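Local coordinates for protein Epf (Streptococcus pyogenes, PDB 4ES8) that acts as a cell surface adhesin, binding to cells through an N-terminal domain that contains a carbohydrate-binding module, at residues W32-F43 with F54-K63; V227-L236 with N271-A282. One frame throughout, in Å; residues are numbered along the deposited sequence.

In the fold
The two contacts lie on opposite sides of the chain's centre, about 53 Å apart between their centres and about 31 Å between nearest atoms, and they do not touch. Contact 1 closes before contact 2 opens, consistent with an earlier carbohydrate-binding module followed by a fibronectin-like domain. In contact 1 the loops before strand 41-46 and after strand 51-54 meet around Arg42 and a bound acetate ion, which probably came from the crystallisation liquor. Contact 2 is built differently, from regular antiparallel pairing of strands 231-237 and 273-276 in a three-stranded sheet, with a short helix at one end and no bound group.

Contact 1 of 2, residues W32-F43 with F54-K63; sequences WEVSADGSSGRF and FHLIPAKDVK. With ACT (acetate ion), chain D.
Phe54 puts CZ over the centre of the Arg42 guanidinium, 3.3 Å from Arg42 CZ, with ring and guanidinium planes inclined at 53°. Ile57 CD1 sits over the centre of the opposite face, so the charged group is held between an aromatic ring and an aliphatic branch. Around its rim the bonds run near the guanidinium plane. Arg42 NH1 donates to His55 O at 2.9 Å and, almost straight, to acetate OXT; Arg42 NH2 reaches the other acetate oxygen and also Trp32 O, 3.1 Å away. The acetate thus faces the two terminal nitrogens in a bidentate pair, and Ile57 N adds a third bond, to OXT at 2.9 Å. Arg42 gets there with CG between its backbone N and carbonyl carbon (chi1 41°) and an extended chain to NE, its CD passing over one face of the Trp32 indole.

Behind this layer, His55 N donates to Arg42 O at 2.9 Å, just beyond the Phe43-Phe54 antiparallel non-hydrogen-bonded pair. In the conformer described, Val62 CG1 lies 3.6 Å from Trp32 O and CG2 approaches the acetate; a water joins Trp32 N to Val62 O. Farther out, Glu33 and Lys63 run side by side in the same direction; a water bridges Glu33 OE2 and Lys63 NZ. Trp32 also packs on Ile78 and Ile80 of strand 76-80, while His55 stacks on His70 and its NE2 is hydrogen-bonded to Ser76 OG.

An arginine gripping a carboxylate in this two-pronged way is a classic anion-binding geometry, formed here by an arginine on strand 41-46 and the loop that follows its partner strand 51-54, though the acetate is probably from the crystallisation liquor and the site's natural role is not established.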
loop_
_atom_site.group_PDB
_atom_site.type_symbol
_atom_site.label_atom_id
_atom_site.label_comp_id
_atom_site.label_asym_id
_atom_site.label_seq_id
_atom_site.Cartn_x
_atom_site.Cartn_y
_atom_site.Cartn_z
ATOM N N TRP A 32 -1.746 -1.519 21.948
ATOM C CA TRP A 32 -1.736 -2.983 21.935
ATOM C C TRP A 32 -3.155 -3.590 22.112
ATOM O O TRP A 32 -3.311 -4.799 21.924
ATOM C CB TRP A 32 -0.828 -3.569 23.027
ATOM C CG TRP A 32 0.590 -3.113 22.985
ATOM C CD1 TRP A 32 1.298 -2.582 24.024
ATOM C CD2 TRP A 32 1.520 -3.278 21.901
ATOM N NE1 TRP A 32 2.608 -2.376 23.652
ATOM C CE2 TRP A 32 2.770 -2.779 22.345
ATOM C CE3 TRP A 32 1.415 -3.777 20.580
ATOM C CZ2 TRP A 32 3.915 -2.787 21.532
ATOM C CZ3 TRP A 32 2.540 -3.732 19.760
ATOM C CH2 TRP A 32 3.768 -3.229 20.230
ATOM N N GLU A 33 -4.137 -2.776 22.549
ATOM C CA GLU A 33 -5.511 -3.245 22.783
ATOM C C GLU A 33 -6.005 -3.910 21.498
ATOM O O GLU A 33 -6.194 -3.253 20.482
ATOM C CB GLU A 33 -6.399 -2.075 23.226
ATOM C CG GLU A 33 -7.745 -2.595 23.716
ATOM C CD GLU A 33 -8.724 -1.521 24.140
ATOM O OE1 GLU A 33 -8.481 -0.325 23.861
ATOM O OE2 GLU A 33 -9.725 -1.885 24.793
ATOM N N VAL A 34 -6.133 -5.226 21.541
ATOM C CA VAL A 34 -6.338 -6.057 20.357
ATOM C C VAL A 34 -7.544 -5.595 19.508
ATOM O O VAL A 34 -7.388 -5.447 18.300
ATOM C CB VAL A 34 -6.416 -7.549 20.776
ATOM C CG1 VAL A 34 -6.792 -8.456 19.621
ATOM C CG2 VAL A 34 -5.099 -8.006 21.397
ATOM N N SER A 35 -8.704 -5.331 20.143
ATOM C CA SER A 35 -9.957 -4.926 19.488
ATOM C C SER A 35 -9.976 -3.466 19.059
ATOM O O SER A 35 -10.866 -3.057 18.297
ATOM C CB SER A 35 -11.135 -5.157 20.436
ATOM O OG SER A 35 -11.148 -4.213 21.499
ATOM N N ALA A 36 -9.050 -2.658 19.583
ATOM C CA ALA A 36 -9.056 -1.230 19.301
ATOM C C ALA A 36 -8.720 -0.929 17.850
ATOM O O ALA A 36 -7.833 -1.562 17.256
ATOM C CB ALA A 36 -8.074 -0.509 20.212
ATOM N N ASP A 37 -9.424 0.057 17.281
ATOM C CA ASP A 37 -9.139 0.436 15.906
ATOM C C ASP A 37 -7.710 0.993 15.865
ATOM O O ASP A 37 -7.257 1.683 16.786
ATOM C CB ASP A 37 -10.188 1.429 15.369
ATOM C CG ASP A 37 -9.887 2.034 14.011
ATOM O OD1 ASP A 37 -9.679 1.254 13.029
ATOM O OD2 ASP A 37 -9.860 3.275 13.917
ATOM N N GLY A 38 -6.984 0.580 14.843
ATOM C CA GLY A 38 -5.600 1.019 14.695
ATOM C C GLY A 38 -4.619 0.349 15.639
ATOM O O GLY A 38 -3.488 0.836 15.770
ATOM N N SER A 39 -5.017 -0.755 16.312
ATOM C CA SER A 39 -4.036 -1.471 17.145
ATOM C C SER A 39 -2.973 -2.133 16.251
ATOM O O SER A 39 -3.212 -2.335 15.051
ATOM C CB SER A 39 -4.706 -2.540 18.013
ATOM O OG SER A 39 -5.363 -3.485 17.178
ATOM N N SER A 40 -1.800 -2.436 16.842
ATOM C CA SER A 40 -0.731 -3.057 16.072
ATOM C C SER A 40 -0.496 -4.483 16.542
ATOM O O SER A 40 -0.726 -4.781 17.716
ATOM C CB SER A 40 0.561 -2.248 16.199
ATOM O OG SER A 40 0.382 -0.946 15.672
ATOM N N GLY A 41 -0.050 -5.345 15.618
ATOM C CA GLY A 41 0.282 -6.732 15.927
ATOM C C GLY A 41 1.652 -6.835 16.569
ATOM O O GLY A 41 2.537 -5.991 16.350
ATOM N N ARG A 42 1.845 -7.901 17.334
ATOM C CA ARG A 42 3.062 -8.130 18.095
ATOM C C ARG A 42 3.280 -9.643 18.086
ATOM O O ARG A 42 2.363 -10.404 18.397
ATOM C CB ARG A 42 2.916 -7.555 19.525
ATOM C CG ARG A 42 1.528 -7.833 20.128
ATOM C CD ARG A 42 1.404 -7.196 21.502
ATOM N NE ARG A 42 -0.003 -6.977 21.824
ATOM C CZ ARG A 42 -0.685 -7.684 22.722
ATOM N NH1 ARG A 42 -0.110 -8.717 23.346
ATOM N NH2 ARG A 42 -1.964 -7.409 22.958
ATOM N N PHE A 43 4.459 -10.071 17.628
ATOM C CA PHE A 43 4.710 -11.499 17.413
ATOM C C PHE A 43 6.118 -11.877 17.786
ATOM O O PHE A 43 6.977 -10.997 17.900
ATOM C CB PHE A 43 4.548 -11.799 15.904
ATOM C CG PHE A 43 3.217 -11.420 15.297
ATOM C CD1 PHE A 43 2.994 -10.131 14.811
ATOM C CD2 PHE A 43 2.175 -12.340 15.239
ATOM C CE1 PHE A 43 1.758 -9.773 14.251
ATOM C CE2 PHE A 43 0.928 -11.980 14.693
ATOM C CZ PHE A 43 0.728 -10.698 14.203
ATOM N N PHE A 54 1.667 -14.948 18.071
ATOM C CA PHE A 54 1.329 -13.730 18.794
ATOM C C PHE A 54 2.083 -13.627 20.120
ATOM O O PHE A 54 2.206 -14.612 20.853
ATOM C CB PHE A 54 -0.193 -13.658 18.991
ATOM C CG PHE A 54 -0.683 -12.321 19.485
ATOM C CD1 PHE A 54 -0.857 -11.263 18.607
ATOM C CD2 PHE A 54 -1.034 -12.139 20.824
ATOM C CE1 PHE A 54 -1.338 -10.026 19.060
ATOM C CE2 PHE A 54 -1.544 -10.917 21.272
ATOM C CZ PHE A 54 -1.688 -9.865 20.389
ATOM N N HIS A 55 2.605 -12.415 20.416
ATOM C CA HIS A 55 3.416 -12.111 21.590
ATOM C C HIS A 55 2.517 -11.608 22.707
ATOM O O HIS A 55 2.240 -10.405 22.833
ATOM C CB HIS A 55 4.463 -11.051 21.196
ATOM C CG HIS A 55 5.429 -10.593 22.256
ATOM N ND1 HIS A 55 5.015 -9.866 23.375
ATOM C CD2 HIS A 55 6.781 -10.695 22.285
ATOM C CE1 HIS A 55 6.125 -9.579 24.048
ATOM N NE2 HIS A 55 7.212 -10.042 23.433
ATOM N N LEU A 56 2.047 -12.549 23.540
ATOM C CA LEU A 56 1.149 -12.192 24.640
ATOM C C LEU A 56 1.835 -11.324 25.684
ATOM O O LEU A 56 3.047 -11.431 25.889
ATOM C CB LEU A 56 0.581 -13.444 25.312
ATOM C CG LEU A 56 -0.141 -14.425 24.404
ATOM C CD1 LEU A 56 -0.227 -15.788 25.062
ATOM C CD2 LEU A 56 -1.529 -13.915 24.006
ATOM N N ILE A 57 1.060 -10.432 26.306
ATOM C CA ILE A 57 1.543 -9.586 27.390
ATOM C C ILE A 57 0.504 -9.767 28.525
ATOM O O ILE A 57 -0.578 -10.306 28.244
ATOM C CB ILE A 57 1.787 -8.120 26.979
ATOM C CG1 ILE A 57 0.461 -7.443 26.562
ATOM C CG2 ILE A 57 2.862 -8.071 25.858
ATOM C CD1 ILE A 57 0.557 -5.993 26.069
ATOM N N PRO A 58 0.791 -9.353 29.775
ATOM C CA PRO A 58 -0.191 -9.589 30.855
ATOM C C PRO A 58 -1.518 -8.918 30.522
ATOM O O PRO A 58 -1.554 -7.744 30.155
ATOM C CB PRO A 58 0.502 -8.993 32.089
ATOM C CG PRO A 58 1.968 -9.129 31.781
ATOM C CD PRO A 58 2.027 -8.745 30.316
ATOM N N ALA A 59 -2.629 -9.694 30.583
ATOM C CA ALA A 59 -3.926 -9.174 30.152
ATOM C C ALA A 59 -4.333 -7.879 30.856
ATOM O O ALA A 59 -4.917 -7.020 30.205
ATOM C CB ALA A 59 -5.007 -10.236 30.323
ATOM N N LYS A 60 -3.998 -7.723 32.151
ATOM C CA LYS A 60 -4.380 -6.520 32.907
ATOM C C LYS A 60 -3.616 -5.258 32.480
ATOM O O LYS A 60 -4.041 -4.141 32.808
ATOM C CB LYS A 60 -4.141 -6.754 34.392
ATOM C CG LYS A 60 -5.197 -7.657 35.021
ATOM C CD LYS A 60 -4.886 -7.975 36.476
ATOM C CE LYS A 60 -5.872 -8.969 37.057
ATOM N NZ LYS A 60 -7.252 -8.412 37.114
ATOM N N ASP A 61 -2.503 -5.441 31.743
ATOM C CA ASP A 61 -1.617 -4.334 31.397
ATOM C C ASP A 61 -1.636 -3.913 29.929
ATOM O O ASP A 61 -0.885 -2.997 29.563
ATOM C CB ASP A 61 -0.182 -4.762 31.743
ATOM C CG ASP A 61 0.078 -5.061 33.222
ATOM O OD1 ASP A 61 -0.731 -4.618 34.074
ATOM O OD2 ASP A 61 1.111 -5.684 33.525
ATOM N N VAL A 62 -2.490 -4.541 29.103
ATOM C CA VAL A 62 -2.519 -4.304 27.654
ATOM C C VAL A 62 -2.660 -2.786 27.285
ATOM O O VAL A 62 -2.081 -2.374 26.271
ATOM C CB VAL A 62 -3.595 -5.192 26.972
ATOM C CG1 VAL A 62 -3.699 -4.915 25.479
ATOM C CG2 VAL A 62 -3.297 -6.672 27.207
ATOM N N LYS A 63 -3.379 -1.960 28.090
ATOM C CA LYS A 63 -3.539 -0.538 27.754
ATOM C C LYS A 63 -2.519 0.373 28.468
ATOM O O LYS A 63 -2.535 1.594 28.256
ATOM C CB LYS A 63 -4.985 -0.066 28.090
ATOM C CG LYS A 63 -6.082 -0.717 27.227
ATOM C CD LYS A 63 -7.503 -0.314 27.677
ATOM C CE LYS A 63 -7.878 1.089 27.241
ATOM N NZ LYS A 63 -9.244 1.472 27.695
HETATM C C ACT D . -2.774 -10.060 25.268
HETATM O O ACT D . -3.449 -9.320 24.520
HETATM O OXT ACT D . -1.561 -10.311 25.169
HETATM C CH3 ACT D . -3.442 -10.736 26.477
HETATM O O HOH W 1 -1.368 -0.307 24.598
HETATM O O HOH W 2 -10.895 -0.182 26.329
#

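Contact 2 of 2, residues V227-L236 with N271-A282; sequences VGNKNVQLTL and NPISITLSEDQA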
loop_
_atom_site.group_PDB
_atom_site.type_symbol
_atom_site.label_atom_id
_atom_site.label_comp_id
_atom_site.label_asym_id
_atom_site.label_seq_id
_atom_site.Cartn_x
_atom_site.Cartn_y
_atom_site.Cartn_z
ATOM N N VAL A 227 -19.341 10.729 -35.236
ATOM C CA VAL A 227 -20.292 11.857 -35.295
ATOM C C VAL A 227 -21.745 11.355 -35.065
ATOM O O VAL A 227 -22.110 10.298 -35.574
ATOM C CB VAL A 227 -20.172 12.625 -36.642
ATOM C CG1 VAL A 227 -18.931 13.505 -36.660
ATOM C CG2 VAL A 227 -20.158 11.668 -37.838
ATOM N N GLY A 228 -22.506 12.072 -34.241
ATOM C CA GLY A 228 -23.892 11.733 -33.915
ATOM C C GLY A 228 -24.119 10.507 -33.045
ATOM O O GLY A 228 -25.274 10.149 -32.781
ATOM N N ASN A 229 -23.025 9.870 -32.560
ATOM C CA ASN A 229 -23.079 8.672 -31.726
ATOM C C ASN A 229 -22.732 9.022 -30.270
ATOM O O ASN A 229 -21.680 9.614 -30.003
ATOM C CB ASN A 229 -22.142 7.604 -32.287
ATOM C CG ASN A 229 -22.362 6.209 -31.727
ATOM O OD1 ASN A 229 -22.603 6.014 -30.532
ATOM N ND2 ASN A 229 -22.250 5.202 -32.578
ATOM N N LYS A 230 -23.635 8.684 -29.336
ATOM C CA LYS A 230 -23.469 8.977 -27.908
ATOM C C LYS A 230 -22.403 8.112 -27.235
ATOM O O LYS A 230 -21.856 8.525 -26.204
ATOM C CB LYS A 230 -24.797 8.763 -27.155
ATOM C CG LYS A 230 -25.896 9.775 -27.503
ATOM C CD LYS A 230 -27.227 9.499 -26.778
ATOM C CE LYS A 230 -27.968 8.267 -27.259
ATOM N NZ LYS A 230 -28.461 8.407 -28.656
ATOM N N ASN A 231 -22.134 6.909 -27.788
ATOM C CA ASN A 231 -21.209 5.945 -27.209
ATOM C C ASN A 231 -19.760 6.206 -27.634
ATOM O O ASN A 231 -19.435 6.074 -28.817
ATOM C CB ASN A 231 -21.639 4.518 -27.600
ATOM C CG ASN A 231 -23.130 4.268 -27.486
ATOM O OD1 ASN A 231 -23.740 4.428 -26.422
ATOM N ND2 ASN A 231 -23.752 3.892 -28.595
ATOM N N VAL A 232 -18.891 6.539 -26.662
ATOM C CA VAL A 232 -17.469 6.753 -26.885
ATOM C C VAL A 232 -16.769 5.584 -26.206
ATOM O O VAL A 232 -17.113 5.264 -25.065
ATOM C CB VAL A 232 -16.983 8.132 -26.346
ATOM C CG1 VAL A 232 -15.468 8.271 -26.485
ATOM C CG2 VAL A 232 -17.696 9.289 -27.054
ATOM N N GLN A 233 -15.831 4.940 -26.896
ATOM C CA GLN A 233 -15.128 3.793 -26.321
ATOM C C GLN A 233 -13.665 4.135 -26.146
ATOM O O GLN A 233 -12.976 4.436 -27.124
ATOM C CB GLN A 233 -15.297 2.540 -27.209
ATOM C CG GLN A 233 -16.736 2.018 -27.250
ATOM C CD GLN A 233 -16.848 0.707 -27.996
ATOM O OE1 GLN A 233 -16.005 0.351 -28.839
ATOM N NE2 GLN A 233 -17.914 -0.034 -27.717
ATOM N N LEU A 234 -13.174 4.076 -24.898
ATOM C CA LEU A 234 -11.769 4.379 -24.635
ATOM C C LEU A 234 -11.025 3.142 -24.179
ATOM O O LEU A 234 -11.427 2.519 -23.190
ATOM C CB LEU A 234 -11.632 5.471 -23.572
ATOM C CG LEU A 234 -12.348 6.795 -23.846
ATOM C CD1 LEU A 234 -12.087 7.749 -22.735
ATOM C CD2 LEU A 234 -11.866 7.465 -25.179
ATOM N N THR A 235 -9.955 2.783 -24.897
ATOM C CA THR A 235 -9.122 1.641 -24.515
ATOM C C THR A 235 -7.951 2.161 -23.685
ATOM O O THR A 235 -7.156 2.969 -24.167
ATOM C CB THR A 235 -8.648 0.863 -25.761
ATOM O OG1 THR A 235 -9.793 0.398 -26.477
ATOM C CG2 THR A 235 -7.731 -0.335 -25.417
ATOM N N LEU A 236 -7.836 1.689 -22.443
ATOM C CA LEU A 236 -6.742 2.115 -21.571
ATOM C C LEU A 236 -5.573 1.128 -21.584
ATOM O O LEU A 236 -5.762 -0.078 -21.816
ATOM C CB LEU A 236 -7.244 2.225 -20.123
ATOM C CG LEU A 236 -8.427 3.157 -19.847
ATOM C CD1 LEU A 236 -8.810 3.093 -18.365
ATOM C CD2 LEU A 236 -8.123 4.588 -20.282
ATOM N N ASN A 271 -11.580 -3.182 -20.697
ATOM C CA ASN A 271 -11.586 -2.392 -21.917
ATOM C C ASN A 271 -12.669 -2.917 -22.882
ATOM O O ASN A 271 -12.888 -4.131 -22.953
ATOM C CB ASN A 271 -10.226 -2.423 -22.594
ATOM C CG ASN A 271 -9.234 -1.479 -21.994
ATOM O OD1 ASN A 271 -9.578 -0.372 -21.554
ATOM N ND2 ASN A 271 -7.967 -1.875 -21.991
ATOM N N PRO A 272 -13.366 -2.029 -23.619
ATOM C CA PRO A 272 -13.221 -0.564 -23.596
ATOM C C PRO A 272 -14.058 0.078 -22.493
ATOM O O PRO A 272 -15.121 -0.439 -22.096
ATOM C CB PRO A 272 -13.729 -0.160 -24.988
ATOM C CG PRO A 272 -14.819 -1.164 -25.284
ATOM C CD PRO A 272 -14.412 -2.458 -24.575
ATOM N N ILE A 273 -13.567 1.209 -21.990
ATOM C CA ILE A 273 -14.287 1.998 -21.004
ATOM C C ILE A 273 -15.280 2.826 -21.788
ATOM O O ILE A 273 -14.874 3.564 -22.689
ATOM C CB ILE A 273 -13.336 2.889 -20.146
ATOM C CG1 ILE A 273 -12.133 2.101 -19.543
ATOM C CG2 ILE A 273 -14.113 3.694 -19.104
ATOM C CD1 ILE A 273 -12.430 0.873 -18.608
ATOM N N SER A 274 -16.558 2.705 -21.465
ATOM C CA SER A 274 -17.577 3.453 -22.191
ATOM C C SER A 274 -17.877 4.767 -21.516
ATOM O O SER A 274 -17.973 4.857 -20.289
ATOM C CB SER A 274 -18.860 2.639 -22.324
ATOM O OG SER A 274 -18.610 1.457 -23.065
ATOM N N ILE A 275 -17.995 5.804 -22.342
ATOM C CA ILE A 275 -18.415 7.132 -21.944
ATOM C C ILE A 275 -19.660 7.429 -22.789
ATOM O O ILE A 275 -19.630 7.229 -24.007
ATOM C CB ILE A 275 -17.282 8.186 -22.114
ATOM C CG1 ILE A 275 -16.119 7.890 -21.124
ATOM C CG2 ILE A 275 -17.833 9.618 -21.925
ATOM C CD1 ILE A 275 -14.960 8.904 -21.094
ATOM N N THR A 276 -20.754 7.838 -22.136
ATOM C CA THR A 276 -21.989 8.174 -22.838
ATOM C C THR A 276 -22.138 9.687 -22.877
ATOM O O THR A 276 -22.251 10.323 -21.834
ATOM C CB THR A 276 -23.210 7.496 -22.186
ATOM O OG1 THR A 276 -22.967 6.095 -22.085
ATOM C CG2 THR A 276 -24.507 7.753 -22.968
ATOM N N LEU A 277 -22.165 10.261 -24.088
ATOM C CA LEU A 277 -22.365 11.698 -24.247
ATOM C C LEU A 277 -23.846 12.024 -24.172
ATOM O O LEU A 277 -24.673 11.126 -24.344
ATOM C CB LEU A 277 -21.837 12.140 -25.637
ATOM C CG LEU A 277 -20.370 11.879 -25.962
ATOM C CD1 LEU A 277 -20.088 12.182 -27.428
ATOM C CD2 LEU A 277 -19.452 12.712 -25.055
ATOM N N SER A 278 -24.188 13.310 -23.997
ATOM C CA SER A 278 -25.588 13.723 -24.093
ATOM C C SER A 278 -25.953 13.734 -25.596
ATOM O O SER A 278 -25.046 13.679 -26.440
ATOM C CB SER A 278 -25.787 15.091 -23.450
ATOM O OG SER A 278 -25.247 16.123 -24.260
ATOM N N GLU A 279 -27.256 13.783 -25.941
ATOM C CA GLU A 279 -27.675 13.784 -27.348
ATOM C C GLU A 279 -27.100 14.998 -28.090
ATOM O O GLU A 279 -26.602 14.831 -29.201
ATOM C CB GLU A 279 -29.210 13.729 -27.477
ATOM C CG GLU A 279 -29.768 12.330 -27.264
ATOM C CD GLU A 279 -29.900 11.473 -28.510
ATOM O OE1 GLU A 279 -28.886 11.271 -29.218
ATOM O OE2 GLU A 279 -31.022 10.976 -28.762
ATOM N N ASP A 280 -27.125 16.192 -27.451
ATOM C CA ASP A 280 -26.592 17.444 -27.990
ATOM C C ASP A 280 -25.082 17.340 -28.212
ATOM O O ASP A 280 -24.590 17.740 -29.269
ATOM C CB ASP A 280 -26.908 18.622 -27.057
ATOM C CG ASP A 280 -28.393 18.932 -26.888
ATOM O OD1 ASP A 280 -29.196 18.500 -27.750
ATOM O OD2 ASP A 280 -28.751 19.597 -25.888
ATOM N N GLN A 281 -24.350 16.769 -27.227
ATOM C CA GLN A 281 -22.902 16.581 -27.356
ATOM C C GLN A 281 -22.560 15.697 -28.553
ATOM O O GLN A 281 -21.694 16.079 -29.347
ATOM C CB GLN A 281 -22.314 15.977 -26.071
ATOM C CG GLN A 281 -22.239 16.974 -24.931
ATOM C CD GLN A 281 -21.807 16.298 -23.648
ATOM O OE1 GLN A 281 -21.828 15.067 -23.527
ATOM N NE2 GLN A 281 -21.416 17.086 -22.673
ATOM N N ALA A 282 -23.260 14.541 -28.720
ATOM C CA ALA A 282 -23.031 13.609 -29.833
ATOM C C ALA A 282 -23.320 14.276 -31.182
ATOM O O ALA A 282 -22.554 14.118 -32.132
ATOM C CB ALA A 282 -23.905 12.373 -29.674
HETATM O O HOH W 3 -22.454 4.540 -24.062
#
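An antiparallel strand pair in what is probably the fibronectin-like domain joins 231-236 to 273-276. Val232-Ile275 and Leu234-Ile273 are its hydrogen-bonded pairs, each with two backbone bonds; one is Val232 N to Ile275 O at 2.8 Å. Beyond the strand, Leu277 N continues the ladder to Lys230 O. At the other end the Asn271 amide takes over: OD1 accepts from Leu236 N at 2.8 Å, the donor above its carbonyl plane, and ND2 donates to a lone pair of Leu236 O, so both ends of the amide grip one residue's backbone.

On the face of Val232, Leu234, Ile273 and Ile275, Leu234 CD1 meets Ile275 CD1 at 3.5 Å; Leu277 and Leu236 extend the apolar contacts at its two ends, on Val232 CG2 and Ile273 CG1. On the face of Gln233 and Ser274, Gln233 runs alongside Pro272, the cis-proline just before the strand.

From the loop before strand 231-237, Lys230, bent at chi3 (-70°) and chi4, brings NZ to 2.9 Å from Glu279 OE1 in the helix's first turn, a salt bridge whose hydrogen bond is weak. Ala282 CB packs against Asn229 O at 3.6 Å, and a Ser278-Gln281 capping box starts helix 279-284.

Strand 219-224 pairs with the other edge of 231-237, while Leu234, Ile273 and Ile275 pack against Ile250 of strand 248-253 in the facing four-stranded sheet, and Leu277 reaches Leu260 of strand 259-264.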